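Local coordinates for protein polyketide synthase PksJ (Bacillus subtilis subsp. subtilis, PDB 4J1Q) that probably carries out NADPH-dependent, stereoselective reduction of alpha- and beta-keto groups on intermediates of the bacillaene polyketide assembly line, at residues 103-117 and 137-150. Numbering follows the deposited sequence.
Sequences LSAGRIIIQAIVPLE and FSKLTAQVIEIEKP
Neighbouring parallel strands of a beta-alpha-beta unit, 108-115 and 140-147, pair in register from Ile108 beside Leu140 to Pro115 beside Ile147, with helix 126-136 linking them. Ile108, Ile110 and Ala112 each bond through both N and O to odd-numbered residues from Lys139 to Ile145, and Val114 N reaches Ile145 O; Thr141 N, for example, lies 2.8 Å from Ile108 O. On one face Gln111 and Gln143 extend side by side, their amide planes 24° apart. Gln111 NE2 gives a nearly straight bond to Gln143 OE1 (3.1 Å, 170° at the hydrogen), with the acceptor in the plane of the donor amide. His47 NE2 of strand 46-52 is hydrogen-bonded to Gln111 OE1, the carbonyl of Leu160 also accepts from Gln111 NE2, and that of Asp163 from Gln143 NE2, so several bonds fix the rotation of this buried amide pair. Further along this face, Ile113 CD1 lies 4.2 Å from Ile145 CB, and both side chains meet Leu160 of helix 156-164. On the other face, Leu140 has CG anti to its backbone N (chi1 171°), which brings CD1 to 3.7 Å from Ile110 CG1. Val114 CG2 meets Val144 CG2 at 3.8 Å, and Glu146 OE1 makes a salt bridge with Arg173 NH2 of strand 171-175. Neither segment contributes to the NADPH pocket; a regular parallel ladder with helices packed on its faces is typical of Rossmann-like folds.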
loop_
_atom_site.group_PDB
_atom_site.type_symbol
_atom_site.label_atom_id
_atom_site.label_comp_id
_atom_site.label_asym_id
_atom_site.label_seq_id
_atom_site.Cartn_x
_atom_site.Cartn_y
_atom_site.Cartn_z
ATOM N N LEU A 103 -5.754 -11.163 24.066
ATOM C CA LEU A 103 -6.705 -10.300 23.386
ATOM C C LEU A 103 -8.114 -10.799 23.648
ATOM O O LEU A 103 -9.028 -10.024 23.801
ATOM C CB LEU A 103 -6.432 -10.269 21.883
ATOM C CG LEU A 103 -5.114 -9.604 21.462
ATOM C CD1 LEU A 103 -4.961 -9.644 19.953
ATOM C CD2 LEU A 103 -5.050 -8.167 21.960
ATOM N N SER A 104 -8.285 -12.107 23.715
ATOM C CA SER A 104 -9.588 -12.640 24.047
ATOM C C SER A 104 -9.964 -12.170 25.438
ATOM O O SER A 104 -11.067 -11.690 25.656
ATOM C CB SER A 104 -9.602 -14.167 23.977
ATOM O OG SER A 104 -10.842 -14.674 24.430
ATOM N N ALA A 105 -9.010 -12.243 26.358
ATOM C CA ALA A 105 -9.285 -11.992 27.769
ATOM C C ALA A 105 -9.551 -10.521 28.039
ATOM O O ALA A 105 -10.497 -10.179 28.746
ATOM C CB ALA A 105 -8.141 -12.490 28.640
ATOM N N GLY A 106 -8.698 -9.652 27.505
ATOM C CA GLY A 106 -8.679 -8.261 27.935
ATOM C C GLY A 106 -8.013 -7.329 26.942
ATOM O O GLY A 106 -7.353 -7.775 25.987
ATOM N N ARG A 107 -8.108 -6.033 27.219
ATOM C CA ARG A 107 -7.658 -5.018 26.280
ATOM C C ARG A 107 -6.156 -4.824 26.209
ATOM O O ARG A 107 -5.419 -4.995 27.188
ATOM C CB ARG A 107 -8.326 -3.681 26.560
ATOM C CG ARG A 107 -9.750 -3.603 26.061
ATOM C CD ARG A 107 -10.223 -2.157 26.100
ATOM N NE ARG A 107 -11.606 -2.023 25.659
ATOM C CZ ARG A 107 -11.972 -1.881 24.387
ATOM N NH1 ARG A 107 -11.054 -1.789 23.430
ATOM N NH2 ARG A 107 -13.261 -1.798 24.070
ATOM N N ILE A 108 -5.708 -4.425 25.036
ATOM C CA ILE A 108 -4.308 -4.187 24.866
ATOM C C ILE A 108 -4.024 -3.048 23.903
ATOM O O ILE A 108 -4.838 -2.729 23.051
ATOM C CB ILE A 108 -3.586 -5.458 24.427
ATOM C CG1 ILE A 108 -4.107 -6.653 25.243
ATOM C CG2 ILE A 108 -2.080 -5.259 24.528
ATOM C CD1 ILE A 108 -3.128 -7.796 25.404
ATOM N N ILE A 109 -2.881 -2.404 24.115
ATOM C CA ILE A 109 -2.445 -1.292 23.307
ATOM C C ILE A 109 -1.052 -1.582 22.746
ATOM O O ILE A 109 -0.145 -1.987 23.488
ATOM C CB ILE A 109 -2.425 0.027 24.113
ATOM C CG1 ILE A 109 -2.114 1.191 23.172
ATOM C CG2 ILE A 109 -1.379 -0.041 25.221
ATOM C CD1 ILE A 109 -2.522 2.561 23.687
ATOM N N ILE A 110 -0.937 -1.524 21.416
ATOM C CA ILE A 110 0.365 -1.490 20.765
ATOM C C ILE A 110 0.573 -0.149 20.098
ATOM O O ILE A 110 -0.302 0.330 19.380
ATOM C CB ILE A 110 0.513 -2.577 19.691
ATOM C CG1 ILE A 110 -0.206 -3.845 20.120
ATOM C CG2 ILE A 110 1.984 -2.848 19.403
ATOM C CD1 ILE A 110 -0.086 -4.959 19.107
ATOM N N GLN A 111 1.753 0.423 20.307
ATOM C CA GLN A 111 2.143 1.645 19.641
ATOM C C GLN A 111 3.445 1.411 18.904
ATOM O O GLN A 111 4.448 0.965 19.501
ATOM C CB GLN A 111 2.339 2.767 20.649
ATOM C CG GLN A 111 1.183 2.923 21.619
ATOM C CD GLN A 111 1.394 4.083 22.575
ATOM O OE1 GLN A 111 2.344 4.080 23.355
ATOM N NE2 GLN A 111 0.534 5.096 22.489
ATOM N N ALA A 112 3.430 1.712 17.611
ATOM C CA ALA A 112 4.621 1.573 16.796
ATOM C C ALA A 112 5.252 2.923 16.648
ATOM O O ALA A 112 4.572 3.920 16.361
ATOM C CB ALA A 112 4.289 0.993 15.436
ATOM N N ILE A 113 6.553 2.972 16.908
ATOM C CA ILE A 113 7.274 4.216 16.775
ATOM C C ILE A 113 8.117 4.166 15.527
ATOM O O ILE A 113 8.956 3.289 15.368
ATOM C CB ILE A 113 8.135 4.514 18.009
ATOM C CG1 ILE A 113 7.380 4.124 19.282
ATOM C CG2 ILE A 113 8.485 5.979 18.055
ATOM C CD1 ILE A 113 6.099 4.886 19.554
ATOM N N VAL A 114 7.738 4.997 14.574
ATOM C CA VAL A 114 8.427 5.067 13.300
ATOM C C VAL A 114 9.051 6.456 13.240
ATOM O O VAL A 114 8.346 7.468 13.407
ATOM C CB VAL A 114 7.442 4.861 12.119
ATOM C CG1 VAL A 114 8.180 4.707 10.780
ATOM C CG2 VAL A 114 6.537 3.671 12.400
ATOM N N PRO A 115 10.385 6.499 13.103
ATOM C CA PRO A 115 11.063 7.748 12.852
ATOM C C PRO A 115 11.049 8.073 11.368
ATOM O O PRO A 115 11.488 7.260 10.559
ATOM C CB PRO A 115 12.489 7.462 13.333
ATOM C CG PRO A 115 12.678 6.002 13.079
ATOM C CD PRO A 115 11.318 5.358 13.165
ATOM N N LEU A 116 10.486 9.224 11.014
ATOM C CA LEU A 116 10.704 9.792 9.695
ATOM C C LEU A 116 12.196 10.031 9.504
ATOM O O LEU A 116 12.829 10.733 10.281
ATOM C CB LEU A 116 9.920 11.095 9.529
ATOM C CG LEU A 116 8.434 11.001 9.879
ATOM C CD1 LEU A 116 7.999 12.172 10.741
ATOM C CD2 LEU A 116 7.576 10.939 8.631
ATOM N N GLU A 117 12.767 9.325 8.544
ATOM C CA GLU A 117 14.171 9.430 8.240
ATOM C C GLU A 117 14.300 8.917 6.825
ATOM O O GLU A 117 13.286 8.701 6.152
ATOM C CB GLU A 117 14.985 8.578 9.207
ATOM C CG GLU A 117 16.493 8.748 9.073
ATOM C CD GLU A 117 17.230 8.630 10.396
ATOM O OE1 GLU A 117 17.529 9.687 10.994
ATOM O OE2 GLU A 117 17.536 7.492 10.828
ATOM N N PHE A 137 -9.265 -8.435 16.113
ATOM C CA PHE A 137 -9.185 -8.508 17.565
ATOM C C PHE A 137 -9.956 -7.359 18.239
ATOM O O PHE A 137 -9.446 -6.259 18.369
ATOM C CB PHE A 137 -7.715 -8.544 18.025
ATOM C CG PHE A 137 -6.913 -9.688 17.431
ATOM C CD1 PHE A 137 -5.827 -9.442 16.582
ATOM C CD2 PHE A 137 -7.262 -11.011 17.686
ATOM C CE1 PHE A 137 -5.090 -10.487 16.045
ATOM C CE2 PHE A 137 -6.567 -12.060 17.095
ATOM C CZ PHE A 137 -5.482 -11.800 16.272
ATOM N N SER A 138 -11.195 -7.631 18.644
ATOM C CA SER A 138 -12.087 -6.647 19.277
ATOM C C SER A 138 -11.416 -5.646 20.235
ATOM O O SER A 138 -11.826 -4.495 20.324
ATOM C CB SER A 138 -13.215 -7.378 20.036
ATOM O OG SER A 138 -14.342 -7.615 19.217
ATOM N N LYS A 139 -10.484 -6.119 21.049
ATOM C CA LYS A 139 -10.095 -5.401 22.257
ATOM C C LYS A 139 -8.676 -4.872 22.152
ATOM O O LYS A 139 -8.029 -4.555 23.163
ATOM C CB LYS A 139 -10.239 -6.312 23.478
ATOM C CG LYS A 139 -11.640 -6.875 23.664
ATOM C CD LYS A 139 -11.832 -7.462 25.058
ATOM C CE LYS A 139 -13.169 -8.177 25.141
ATOM N NZ LYS A 139 -13.573 -8.476 26.541
ATOM N N LEU A 140 -8.214 -4.761 20.916
ATOM C CA LEU A 140 -6.903 -4.232 20.623
ATOM C C LEU A 140 -7.018 -2.781 20.170
ATOM O O LEU A 140 -7.913 -2.435 19.408
ATOM C CB LEU A 140 -6.262 -5.069 19.530
ATOM C CG LEU A 140 -4.968 -4.548 18.918
ATOM C CD1 LEU A 140 -3.893 -4.509 19.975
ATOM C CD2 LEU A 140 -4.553 -5.481 17.785
ATOM N N THR A 141 -6.150 -1.934 20.718
ATOM C CA THR A 141 -5.891 -0.612 20.186
ATOM C C THR A 141 -4.493 -0.602 19.579
ATOM O O THR A 141 -3.526 -0.936 20.260
ATOM C CB THR A 141 -5.962 0.483 21.287
ATOM O OG1 THR A 141 -7.324 0.679 21.680
ATOM C CG2 THR A 141 -5.427 1.815 20.753
ATOM N N ALA A 142 -4.390 -0.225 18.304
ATOM C CA ALA A 142 -3.098 -0.181 17.640
ATOM C C ALA A 142 -2.828 1.183 16.995
ATOM O O ALA A 142 -3.608 1.656 16.164
ATOM C CB ALA A 142 -2.988 -1.297 16.617
ATOM N N GLN A 143 -1.719 1.814 17.382
ATOM C CA GLN A 143 -1.376 3.131 16.864
ATOM C C GLN A 143 -0.007 3.105 16.248
ATOM O O GLN A 143 0.914 2.517 16.790
ATOM C CB GLN A 143 -1.417 4.213 17.962
ATOM C CG GLN A 143 -2.808 4.512 18.486
ATOM C CD GLN A 143 -2.811 5.337 19.780
ATOM O OE1 GLN A 143 -1.852 5.325 20.551
ATOM N NE2 GLN A 143 -3.910 6.041 20.020
ATOM N N VAL A 144 0.126 3.791 15.124
ATOM C CA VAL A 144 1.434 3.994 14.552
ATOM C C VAL A 144 1.783 5.457 14.737
ATOM O O VAL A 144 0.939 6.327 14.548
ATOM C CB VAL A 144 1.442 3.603 13.063
ATOM C CG1 VAL A 144 0.237 4.226 12.389
ATOM C CG2 VAL A 144 2.727 4.053 12.397
ATOM N N ILE A 145 2.962 5.702 15.288
ATOM C CA ILE A 145 3.370 7.043 15.663
ATOM C C ILE A 145 4.686 7.375 14.979
ATOM O O ILE A 145 5.728 6.794 15.293
ATOM C CB ILE A 145 3.538 7.163 17.189
ATOM C CG1 ILE A 145 2.171 7.080 17.883
ATOM C CG2 ILE A 145 4.273 8.453 17.543
ATOM C CD1 ILE A 145 2.232 6.503 19.279
ATOM N N GLU A 146 4.628 8.313 14.044
ATOM C CA GLU A 146 5.787 8.663 13.229
ATOM C C GLU A 146 6.472 9.877 13.854
ATOM O O GLU A 146 5.818 10.865 14.171
ATOM C CB GLU A 146 5.345 8.998 11.793
ATOM C CG GLU A 146 4.594 7.871 11.088
ATOM C CD GLU A 146 3.796 8.336 9.866
ATOM O OE1 GLU A 146 4.341 9.087 9.009
ATOM O OE2 GLU A 146 2.623 7.919 9.747
ATOM N N ILE A 147 7.785 9.801 14.041
ATOM C CA ILE A 147 8.493 10.825 14.800
ATOM C C ILE A 147 9.713 11.289 14.039
ATOM O O ILE A 147 10.560 10.479 13.660
ATOM C CB ILE A 147 8.959 10.290 16.154
ATOM C CG1 ILE A 147 7.752 9.903 17.005
ATOM C CG2 ILE A 147 9.844 11.318 16.860
ATOM C CD1 ILE A 147 8.119 9.183 18.284
ATOM N N GLU A 148 9.814 12.599 13.855
ATOM C CA GLU A 148 10.882 13.204 13.058
ATOM C C GLU A 148 12.278 13.012 13.667
ATOM O O GLU A 148 13.227 12.670 12.954
ATOM C CB GLU A 148 10.596 14.693 12.821
ATOM C CG GLU A 148 11.825 15.544 12.542
ATOM C CD GLU A 148 12.138 15.687 11.058
ATOM O OE1 GLU A 148 11.203 15.819 10.236
ATOM O OE2 GLU A 148 13.336 15.698 10.712
ATOM N N LYS A 149 12.409 13.262 14.968
ATOM C CA LYS A 149 13.616 12.855 15.704
ATOM C C LYS A 149 13.243 12.536 17.134
ATOM O O LYS A 149 13.290 13.408 17.995
ATOM C CB LYS A 149 14.689 13.959 15.704
ATOM C CG LYS A 149 14.842 14.721 14.393
ATOM C CD LYS A 149 15.478 13.859 13.318
ATOM C CE LYS A 149 16.956 14.160 13.178
ATOM N NZ LYS A 149 17.632 12.949 12.640
ATOM N N PRO A 150 12.816 11.295 17.385
ATOM C CA PRO A 150 12.272 10.992 18.704
ATOM C C PRO A 150 13.304 11.124 19.849
ATOM O O PRO A 150 12.963 11.641 20.914
ATOM C CB PRO A 150 11.758 9.552 18.559
ATOM C CG PRO A 150 12.526 8.977 17.420
ATOM C CD PRO A 150 12.836 10.122 16.492
#